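Local coordinates for protein aftrax (Archaeoglobus fulgidus, PDB 3ZC0) that forms part of the archaeal C3PO assembly, which binds duplex RNA and cleaves it, probably with the help of magnesium bound at its active site, at residues 50-60 against 81-91; 109-119 against 162-173. The protein carries 1 engineered substitution. All coordinates share one frame; numbering follows the deposited sequence.

Contact 1 of 2, residues 50-60 against 81-91; sequences EQELKKAIELL and MQELVEAIAFK. With MG (magnesium ion), chain U.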
loop_
_atom_site.group_PDB
_atom_site.type_symbol
_atom_site.label_atom_id
_atom_site.label_comp_id
_atom_site.label_asym_id
_atom_site.label_seq_id
_atom_site.Cartn_x
_atom_site.Cartn_y
_atom_site.Cartn_z
ATOM N N GLU E 50 15.194 -2.410 36.152
ATOM C CA GLU E 50 15.969 -1.253 36.586
ATOM C C GLU E 50 17.354 -1.269 35.934
ATOM O O GLU E 50 17.833 -0.244 35.400
ATOM C CB GLU E 50 16.096 -1.237 38.106
ATOM C CG GLU E 50 16.867 -0.064 38.627
ATOM C CD GLU E 50 16.185 1.235 38.286
ATOM O OE1 GLU E 50 15.054 1.442 38.780
ATOM O OE2 GLU E 50 16.771 2.036 37.523
ATOM N N GLN E 51 17.990 -2.440 35.964
ATOM C CA GLN E 51 19.286 -2.596 35.314
ATOM C C GLN E 51 19.238 -2.232 33.833
ATOM O O GLN E 51 20.025 -1.404 33.361
ATOM C CB GLN E 51 19.839 -4.010 35.512
ATOM C CG GLN E 51 21.011 -4.063 36.482
ATOM C CD GLN E 51 20.774 -3.202 37.719
ATOM O OE1 GLN E 51 21.154 -2.023 37.763
ATOM N NE2 GLN E 51 20.138 -3.790 38.730
ATOM N N GLU E 52 18.308 -2.843 33.106
ATOM C CA GLU E 52 18.177 -2.578 31.677
ATOM C C GLU E 52 17.965 -1.093 31.351
ATOM O O GLU E 52 18.594 -0.552 30.413
ATOM C CB GLU E 52 17.076 -3.444 31.065
ATOM C CG GLU E 52 17.446 -4.923 30.904
ATOM C CD GLU E 52 18.478 -5.152 29.803
ATOM O OE1 GLU E 52 18.868 -4.166 29.140
ATOM O OE2 GLU E 52 18.897 -6.314 29.591
ATOM N N LEU E 53 17.104 -0.431 32.126
ATOM C CA LEU E 53 16.884 1.014 31.951
ATOM C C LEU E 53 18.176 1.801 32.164
ATOM O O LEU E 53 18.441 2.797 31.467
ATOM C CB LEU E 53 15.825 1.532 32.928
ATOM C CG LEU E 53 14.822 2.567 32.403
ATOM C CD1 LEU E 53 14.201 3.319 33.558
ATOM C CD2 LEU E 53 15.418 3.521 31.379
ATOM N N LYS E 54 18.961 1.367 33.150
ATOM C CA LYS E 54 20.262 1.973 33.373
ATOM C C LYS E 54 21.094 1.858 32.092
ATOM O O LYS E 54 21.570 2.882 31.575
ATOM C CB LYS E 54 20.952 1.358 34.603
ATOM C CG LYS E 54 22.486 1.321 34.597
ATOM C CD LYS E 54 23.017 0.424 35.728
ATOM C CE LYS E 54 24.499 0.099 35.559
ATOM N NZ LYS E 54 25.389 1.189 36.042
ATOM N N LYS E 55 21.218 0.638 31.553
ATOM C CA LYS E 55 22.048 0.424 30.352
ATOM C C LYS E 55 21.619 1.343 29.206
ATOM O O LYS E 55 22.459 1.960 28.538
ATOM C CB LYS E 55 22.055 -1.041 29.898
ATOM C CG LYS E 55 22.563 -2.066 30.934
ATOM C CD LYS E 55 22.848 -3.436 30.268
ATOM C CE LYS E 55 23.390 -4.497 31.243
ATOM N NZ LYS E 55 22.331 -5.091 32.130
ATOM N N ALA E 56 20.304 1.452 29.019
ATOM C CA ALA E 56 19.719 2.362 28.030
ATOM C C ALA E 56 20.141 3.821 28.213
ATOM O O ALA E 56 20.695 4.448 27.294
ATOM C CB ALA E 56 18.214 2.266 28.071
ATOM N N ILE E 57 19.860 4.370 29.391
ATOM C CA ILE E 57 20.215 5.763 29.676
ATOM C C ILE E 57 21.731 6.045 29.537
ATOM O O ILE E 57 22.161 7.145 29.156
ATOM C CB ILE E 57 19.707 6.155 31.054
ATOM C CG1 ILE E 57 18.189 6.365 30.993
ATOM C CG2 ILE E 57 20.414 7.391 31.548
ATOM C CD1 ILE E 57 17.526 6.409 32.360
ATOM N N GLU E 58 22.539 5.033 29.819
ATOM C CA GLU E 58 23.971 5.170 29.634
ATOM C C GLU E 58 24.336 5.206 28.156
ATOM O O GLU E 58 25.250 5.933 27.758
ATOM C CB GLU E 58 24.715 4.053 30.367
ATOM C CG GLU E 58 24.688 4.224 31.878
ATOM C CD GLU E 58 25.424 3.128 32.620
ATOM O OE1 GLU E 58 25.675 2.046 32.027
ATOM O OE2 GLU E 58 25.741 3.357 33.809
ATOM N N LEU E 59 23.637 4.424 27.338
ATOM C CA LEU E 59 23.833 4.507 25.886
ATOM C C LEU E 59 23.411 5.862 25.319
ATOM O O LEU E 59 23.997 6.337 24.349
ATOM C CB LEU E 59 23.050 3.426 25.163
ATOM C CG LEU E 59 23.743 2.120 24.800
ATOM C CD1 LEU E 59 25.198 2.204 25.147
ATOM C CD2 LEU E 59 23.045 0.920 25.475
ATOM N N LEU E 60 22.389 6.477 25.912
ATOM C CA LEU E 60 21.910 7.779 25.438
ATOM C C LEU E 60 22.986 8.864 25.389
ATOM O O LEU E 60 22.852 9.831 24.643
ATOM C CB LEU E 60 20.744 8.266 26.292
ATOM C CG LEU E 60 19.703 9.227 25.698
ATOM C CD1 LEU E 60 19.748 10.570 26.390
ATOM C CD2 LEU E 60 19.797 9.393 24.176
ATOM N N MET E 81 14.701 7.307 20.770
ATOM C CA MET E 81 14.423 8.290 21.826
ATOM C C MET E 81 12.970 8.213 22.301
ATOM O O MET E 81 12.692 8.318 23.496
ATOM C CB MET E 81 14.882 9.705 21.452
ATOM C CG MET E 81 16.391 9.837 21.575
ATOM S SD MET E 81 17.142 11.424 21.211
ATOM C CE MET E 81 16.033 12.108 19.998
ATOM N N GLN E 82 12.062 7.957 21.367
ATOM C CA GLN E 82 10.686 7.629 21.714
ATOM C C GLN E 82 10.560 6.409 22.666
ATOM O O GLN E 82 9.814 6.467 23.658
ATOM C CB GLN E 82 9.881 7.410 20.442
ATOM C CG GLN E 82 8.433 7.082 20.680
ATOM C CD GLN E 82 7.702 6.803 19.388
ATOM O OE1 GLN E 82 6.836 5.923 19.328
ATOM N NE2 GLN E 82 8.048 7.551 18.339
ATOM N N GLU E 83 11.273 5.312 22.375
ATOM C CA GLU E 83 11.236 4.129 23.269
ATOM C C GLU E 83 11.836 4.397 24.659
ATOM O O GLU E 83 11.398 3.827 25.671
ATOM C CB GLU E 83 11.943 2.918 22.648
ATOM C CG GLU E 83 11.370 2.451 21.322
ATOM C CD GLU E 83 10.325 1.348 21.468
ATOM O OE1 GLU E 83 9.734 1.187 22.569
ATOM O OE2 GLU E 83 10.100 0.638 20.461
ATOM N N LEU E 84 12.848 5.257 24.699
ATOM C CA LEU E 84 13.468 5.613 25.962
ATOM C C LEU E 84 12.498 6.432 26.798
ATOM O O LEU E 84 12.305 6.155 27.992
ATOM C CB LEU E 84 14.740 6.401 25.713
ATOM C CG LEU E 84 15.607 6.674 26.929
ATOM C CD1 LEU E 84 15.609 5.477 27.880
ATOM C CD2 LEU E 84 17.000 6.957 26.420
ATOM N N VAL E 85 11.878 7.434 26.178
ATOM C CA VAL E 85 10.836 8.180 26.871
ATOM C C VAL E 85 9.731 7.238 27.360
ATOM O O VAL E 85 9.336 7.318 28.522
ATOM C CB VAL E 85 10.236 9.324 26.031
ATOM C CG1 VAL E 85 9.138 10.017 26.807
ATOM C CG2 VAL E 85 11.304 10.330 25.644
ATOM N N GLU E 86 9.258 6.332 26.498
ATOM C CA GLU E 86 8.192 5.405 26.886
ATOM C C GLU E 86 8.565 4.651 28.167
ATOM O O GLU E 86 7.813 4.669 29.158
ATOM C CB GLU E 86 7.876 4.414 25.748
ATOM C CG GLU E 86 6.739 3.383 26.031
ATOM C CD GLU E 86 6.633 2.302 24.956
ATOM O OE1 GLU E 86 7.447 2.315 24.015
ATOM O OE2 GLU E 86 5.742 1.429 25.040
ATOM N N ALA E 87 9.735 4.014 28.143
ATOM C CA ALA E 87 10.237 3.244 29.292
ATOM C C ALA E 87 10.345 4.068 30.573
ATOM O O ALA E 87 9.978 3.591 31.662
ATOM C CB ALA E 87 11.597 2.624 28.960
ATOM N N ILE E 88 10.845 5.300 30.438
ATOM C CA ILE E 88 10.966 6.176 31.598
ATOM C C ILE E 88 9.605 6.589 32.152
ATOM O O ILE E 88 9.331 6.405 33.334
ATOM C CB ILE E 88 11.762 7.441 31.305
ATOM C CG1 ILE E 88 13.242 7.112 31.090
ATOM C CG2 ILE E 88 11.598 8.405 32.468
ATOM C CD1 ILE E 88 13.969 8.139 30.254
ATOM N N ALA E 89 8.759 7.150 31.298
ATOM C CA ALA E 89 7.404 7.518 31.701
ATOM C C ALA E 89 6.694 6.360 32.403
ATOM O O ALA E 89 6.114 6.540 33.475
ATOM C CB ALA E 89 6.603 7.988 30.506
ATOM N N PHE E 90 6.778 5.171 31.810
ATOM C CA PHE E 90 6.163 3.993 32.384
ATOM C C PHE E 90 6.691 3.711 33.799
ATOM O O PHE E 90 5.897 3.675 34.771
ATOM C CB PHE E 90 6.360 2.794 31.462
ATOM C CG PHE E 90 5.771 1.511 31.993
ATOM C CD1 PHE E 90 4.436 1.446 32.336
ATOM C CD2 PHE E 90 6.553 0.376 32.135
ATOM C CE1 PHE E 90 3.887 0.273 32.826
ATOM C CE2 PHE E 90 6.011 -0.800 32.611
ATOM C CZ PHE E 90 4.674 -0.855 32.962
ATOM N N LYS E 91 8.017 3.546 33.919
ATOM C CA LYS E 91 8.631 3.286 35.236
ATOM C C LYS E 91 8.179 4.311 36.258
ATOM O O LYS E 91 7.785 3.952 37.362
ATOM C CB LYS E 91 10.163 3.271 35.175
ATOM C CG LYS E 91 10.846 2.346 36.198
ATOM C CD LYS E 91 10.814 2.886 37.636
ATOM C CE LYS E 91 11.750 2.113 38.602
ATOM N NZ LYS E 91 11.435 0.652 38.816
HETATM MG MG MG U . 5.272 -0.417 24.005
HETATM O O HOH W 1 3.387 0.369 24.259
#

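Contact 2 of 2, residues 109-119 against 162-173; sequences AAFLNGFAAAV and LVSGLRKKLDVA. Engineered in segment 109-119: Ala117 (natural residue Asp).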
loop_
_atom_site.group_PDB
_atom_site.type_symbol
_atom_site.label_atom_id
_atom_site.label_comp_id
_atom_site.label_asym_id
_atom_site.label_seq_id
_atom_site.Cartn_x
_atom_site.Cartn_y
_atom_site.Cartn_z
ATOM N N ALA E 109 8.887 15.744 19.666
ATOM C CA ALA E 109 8.041 14.664 19.164
ATOM C C ALA E 109 8.328 13.307 19.798
ATOM O O ALA E 109 7.407 12.513 19.965
ATOM C CB ALA E 109 8.123 14.571 17.655
ATOM N N ALA E 110 9.586 13.032 20.151
ATOM C CA ALA E 110 9.923 11.766 20.806
ATOM C C ALA E 110 9.398 11.708 22.234
ATOM O O ALA E 110 9.115 10.637 22.774
ATOM C CB ALA E 110 11.417 11.538 20.804
ATOM N N PHE E 111 9.293 12.876 22.847
ATOM C CA PHE E 111 8.830 13.016 24.214
ATOM C C PHE E 111 7.349 12.715 24.189
ATOM O O PHE E 111 6.872 11.776 24.843
ATOM C CB PHE E 111 9.066 14.470 24.633
ATOM C CG PHE E 111 8.777 14.759 26.074
ATOM C CD1 PHE E 111 9.686 14.396 27.057
ATOM C CD2 PHE E 111 7.621 15.433 26.444
ATOM C CE1 PHE E 111 9.443 14.665 28.382
ATOM C CE2 PHE E 111 7.361 15.702 27.768
ATOM C CZ PHE E 111 8.275 15.314 28.742
ATOM N N LEU E 112 6.632 13.513 23.396
ATOM C CA LEU E 112 5.178 13.392 23.260
ATOM C C LEU E 112 4.735 11.973 22.859
ATOM O O LEU E 112 3.831 11.377 23.487
ATOM C CB LEU E 112 4.657 14.428 22.254
ATOM C CG LEU E 112 4.263 15.815 22.775
ATOM C CD1 LEU E 112 5.101 16.237 23.966
ATOM C CD2 LEU E 112 4.379 16.828 21.657
ATOM N N ASN E 113 5.389 11.440 21.824
ATOM C CA ASN E 113 5.134 10.089 21.333
ATOM C C ASN E 113 5.460 9.031 22.382
ATOM O O ASN E 113 4.739 8.048 22.515
ATOM C CB ASN E 113 5.953 9.796 20.072
ATOM C CG ASN E 113 5.281 10.271 18.801
ATOM O OD1 ASN E 113 4.100 10.626 18.796
ATOM N ND2 ASN E 113 6.032 10.258 17.705
ATOM N N GLY E 114 6.563 9.219 23.103
ATOM C CA GLY E 114 6.939 8.299 24.159
ATOM C C GLY E 114 5.872 8.191 25.231
ATOM O O GLY E 114 5.534 7.082 25.667
ATOM N N PHE E 115 5.332 9.330 25.661
ATOM C CA PHE E 115 4.307 9.297 26.705
ATOM C C PHE E 115 3.025 8.650 26.194
ATOM O O PHE E 115 2.424 7.769 26.883
ATOM C CB PHE E 115 4.038 10.696 27.262
ATOM C CG PHE E 115 4.989 11.099 28.363
ATOM C CD1 PHE E 115 6.208 11.701 28.068
ATOM C CD2 PHE E 115 4.670 10.866 29.689
ATOM C CE1 PHE E 115 7.080 12.066 29.070
ATOM C CE2 PHE E 115 5.533 11.230 30.698
ATOM C CZ PHE E 115 6.744 11.829 30.386
ATOM N N ALA E 116 2.619 9.070 24.989
ATOM C CA ALA E 116 1.443 8.459 24.352
ATOM C C ALA E 116 1.589 6.932 24.291
ATOM O O ALA E 116 0.678 6.193 24.667
ATOM C CB ALA E 116 1.187 9.041 22.963
ATOM N N ALA E 117 2.761 6.480 23.851
ATOM C CA ALA E 117 3.114 5.072 23.828
ATOM C C ALA E 117 2.954 4.425 25.189
ATOM O O ALA E 117 2.465 3.289 25.292
ATOM C CB ALA E 117 4.548 4.910 23.366
ATOM N N ALA E 118 3.404 5.127 26.230
ATOM C CA ALA E 118 3.385 4.562 27.583
ATOM C C ALA E 118 1.966 4.259 28.057
ATOM O O ALA E 118 1.768 3.313 28.842
ATOM C CB ALA E 118 4.115 5.465 28.580
ATOM N N VAL E 119 0.993 5.045 27.571
ATOM C CA VAL E 119 -0.422 4.721 27.850
ATOM C C VAL E 119 -0.820 3.228 27.733
ATOM O O VAL E 119 -1.510 2.687 28.608
ATOM C CB VAL E 119 -1.386 5.553 27.008
ATOM C CG1 VAL E 119 -2.839 5.262 27.430
ATOM C CG2 VAL E 119 -1.073 7.020 27.191
ATOM N N LEU E 162 6.059 17.632 12.344
ATOM C CA LEU E 162 6.528 18.312 13.550
ATOM C C LEU E 162 6.243 17.506 14.809
ATOM O O LEU E 162 6.985 17.556 15.795
ATOM C CB LEU E 162 5.832 19.666 13.669
ATOM C CG LEU E 162 6.488 20.835 12.938
ATOM C CD1 LEU E 162 6.034 22.190 13.512
ATOM C CD2 LEU E 162 7.995 20.682 13.004
ATOM N N VAL E 163 5.151 16.760 14.753
ATOM C CA VAL E 163 4.659 16.011 15.886
ATOM C C VAL E 163 4.503 14.549 15.435
ATOM O O VAL E 163 4.410 13.631 16.251
ATOM C CB VAL E 163 3.341 16.673 16.398
ATOM C CG1 VAL E 163 2.253 15.684 16.545
ATOM C CG2 VAL E 163 3.575 17.452 17.707
ATOM N N SER E 164 4.533 14.352 14.116
ATOM C CA SER E 164 4.484 13.027 13.461
ATOM C C SER E 164 3.372 12.081 13.931
ATOM O O SER E 164 2.187 12.318 13.687
ATOM C CB SER E 164 5.841 12.312 13.523
ATOM O OG SER E 164 6.080 11.753 14.803
ATOM N N GLY E 165 3.755 11.004 14.599
ATOM C CA GLY E 165 2.798 9.962 14.916
ATOM C C GLY E 165 1.718 10.254 15.950
ATOM O O GLY E 165 0.801 9.445 16.113
ATOM N N LEU E 166 1.810 11.394 16.630
ATOM C CA LEU E 166 0.989 11.674 17.809
ATOM C C LEU E 166 -0.510 11.360 17.675
ATOM O O LEU E 166 -1.048 10.621 18.478
ATOM C CB LEU E 166 1.159 13.120 18.248
ATOM C CG LEU E 166 1.371 13.425 19.726
ATOM C CD1 LEU E 166 0.693 14.730 20.069
ATOM C CD2 LEU E 166 0.852 12.323 20.590
ATOM N N ARG E 167 -1.184 11.919 16.676
ATOM C CA ARG E 167 -2.631 11.728 16.543
ATOM C C ARG E 167 -3.041 10.251 16.552
ATOM O O ARG E 167 -3.939 9.846 17.315
ATOM C CB ARG E 167 -3.151 12.416 15.280
ATOM C CG ARG E 167 -4.150 13.529 15.546
ATOM C CD ARG E 167 -5.468 12.956 16.048
ATOM N NE ARG E 167 -6.419 14.006 16.396
ATOM C CZ ARG E 167 -7.179 13.994 17.487
ATOM N NH1 ARG E 167 -7.108 12.980 18.343
ATOM N NH2 ARG E 167 -8.013 15.000 17.719
ATOM N N LYS E 168 -2.372 9.450 15.721
ATOM C CA LYS E 168 -2.651 8.014 15.678
ATOM C C LYS E 168 -2.408 7.375 17.045
ATOM O O LYS E 168 -3.257 6.624 17.544
ATOM C CB LYS E 168 -1.840 7.297 14.588
ATOM N N LYS E 169 -1.271 7.695 17.662
ATOM C CA LYS E 169 -0.922 7.107 18.957
ATOM C C LYS E 169 -1.973 7.427 19.991
ATOM O O LYS E 169 -2.394 6.548 20.739
ATOM C CB LYS E 169 0.450 7.573 19.458
ATOM C CG LYS E 169 1.626 7.187 18.556
ATOM C CD LYS E 169 2.770 6.567 19.362
ATOM C CE LYS E 169 3.909 6.148 18.430
ATOM N NZ LYS E 169 4.392 7.289 17.565
ATOM N N LEU E 170 -2.405 8.684 20.010
ATOM C CA LEU E 170 -3.387 9.148 20.974
ATOM C C LEU E 170 -4.729 8.482 20.750
ATOM O O LEU E 170 -5.428 8.184 21.713
ATOM C CB LEU E 170 -3.521 10.670 20.942
ATOM C CG LEU E 170 -2.400 11.368 21.715
ATOM C CD1 LEU E 170 -2.547 12.877 21.685
ATOM C CD2 LEU E 170 -2.342 10.859 23.146
ATOM N N ASP E 171 -5.096 8.247 19.490
ATOM C CA ASP E 171 -6.334 7.509 19.222
ATOM C C ASP E 171 -6.262 6.091 19.778
ATOM O O ASP E 171 -7.171 5.649 20.511
ATOM C CB ASP E 171 -6.698 7.526 17.739
ATOM C CG ASP E 171 -7.346 8.830 17.332
ATOM O OD1 ASP E 171 -7.777 9.572 18.247
ATOM O OD2 ASP E 171 -7.427 9.112 16.118
ATOM N N VAL E 172 -5.166 5.400 19.471
ATOM C CA VAL E 172 -4.902 4.109 20.092
ATOM C C VAL E 172 -5.039 4.204 21.614
ATOM O O VAL E 172 -5.773 3.438 22.226
ATOM C CB VAL E 172 -3.510 3.597 19.731
ATOM C CG1 VAL E 172 -3.238 2.199 20.373
ATOM C CG2 VAL E 172 -3.364 3.565 18.222
ATOM N N ALA E 173 -4.358 5.171 22.210
ATOM C CA ALA E 173 -4.433 5.389 23.643
ATOM C C ALA E 173 -5.875 5.535 24.138
ATOM O O ALA E 173 -6.237 4.912 25.130
ATOM C CB ALA E 173 -3.596 6.587 24.041
#

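Contact 1 of 2, residues 50-60 against 81-91
Within the all-helical translin fold, helices 46-64 and 73-94 meet here through Leu84, which plugs into the face of residues 50-60. The axes of segments 50-60 and 81-91 run roughly antiparallel, at 141°, with a closest approach of 11.0 Å. Leu84 is a knob in a hole made by Leu53, Ala56, Ile57 and Leu60, a knobs-into-holes detail of this helix pair. CG of Leu84 lies anti to the backbone N (chi1 -172°), and its two methyls divide the hole between them. CD1 reaches Leu53 CD2 at 4.0 Å and also touches Ala56 CB and Ile57 CG1. CD2 lies on the side of the C-terminal end of 50-60 and meets Leu60 CG at 3.6 Å. The side chains of Ile57 and Leu84 cross at about a right angle.

Beyond the knob, Leu53 CD2 also packs on Ile88 CG1 at 4.2 Å. At the far end Leu60 CD2 lies 4.3 Å from Met81 CG. Loop residues Leu104, Val106 and Ile102 touch Leu60, Met81 and Ile88 respectively. The opposite end is polar: Glu50 OE1 and Lys91 NZ form a long salt bridge of 3.7 Å. Glu86 takes no part in the packing on 50-60; its OE2 binds magnesium at 2.2 Å.

Contact 2 of 2, residues 109-119 against 162-173
Ser164 OG donates a hydrogen bond of 2.9 Å to Val163 O, in the turn that faces Ala109 and Asn113. OG sits above the carbonyl plane and meets the oxygen nearly side-on (C=O...OG 96°), not on a lone pair, so the bond is probably not a strong one. Val163 to Leu166 form a type II' beta turn leading into helix 166-187. Asn113 stands over this turn. Its amide end is flanked by Ser164, the backbone of Leu166 and the amine of Lys169. Lys169 CG sits beside the backbone N (chi1 -62°), and the chain then crosses the Asn113 side chain at about a right angle, bringing NZ 3.3 Å from Asn113 CG.

On from the turn, segments 109-119 and 166-173 run nearly parallel, 19° apart, with a closest axis approach of 8.7 Å. Ala116 CB packs on Lys169 CB at 3.9 Å and Leu170 CD2 at 4.0 Å, and also touches Leu166 CD2. Further along, Val119 CG1 meets Ala173 CB at 3.7 Å. At the turn end Leu112 CD2 touches Val163 CG2 at 4.1 Å. Ala117, an engineered residue that is Asp in nature, lies beside this seam. The small side chains of Ala116 and Ala173 allow close apolar packing, while Ser164 and Lys169 put their polar ends near Asn113.

How the contacts relate
Contacts 1 and 2 are in series along the chain, with centres about 17 Å apart. They meet because helices 73-94 and 108-132, consecutive in sequence, lie side by side. Ala89 and Val85 of contact 1 pack on Phe115 of contact 2, and Gln82 touches both Asn113 and Lys169. The magnesium site lies between these two helices. Glu86 comes from the first and Glu121 from the second, and an RNA phosphate shares the ion. The engineered Ala117 side chain of contact 2 is about 4 Å from that of Glu86 and about 5 Å from magnesium. RNA also packs on a residue of each contact's segments: a sugar on Glu83 and a phosphate on Val172.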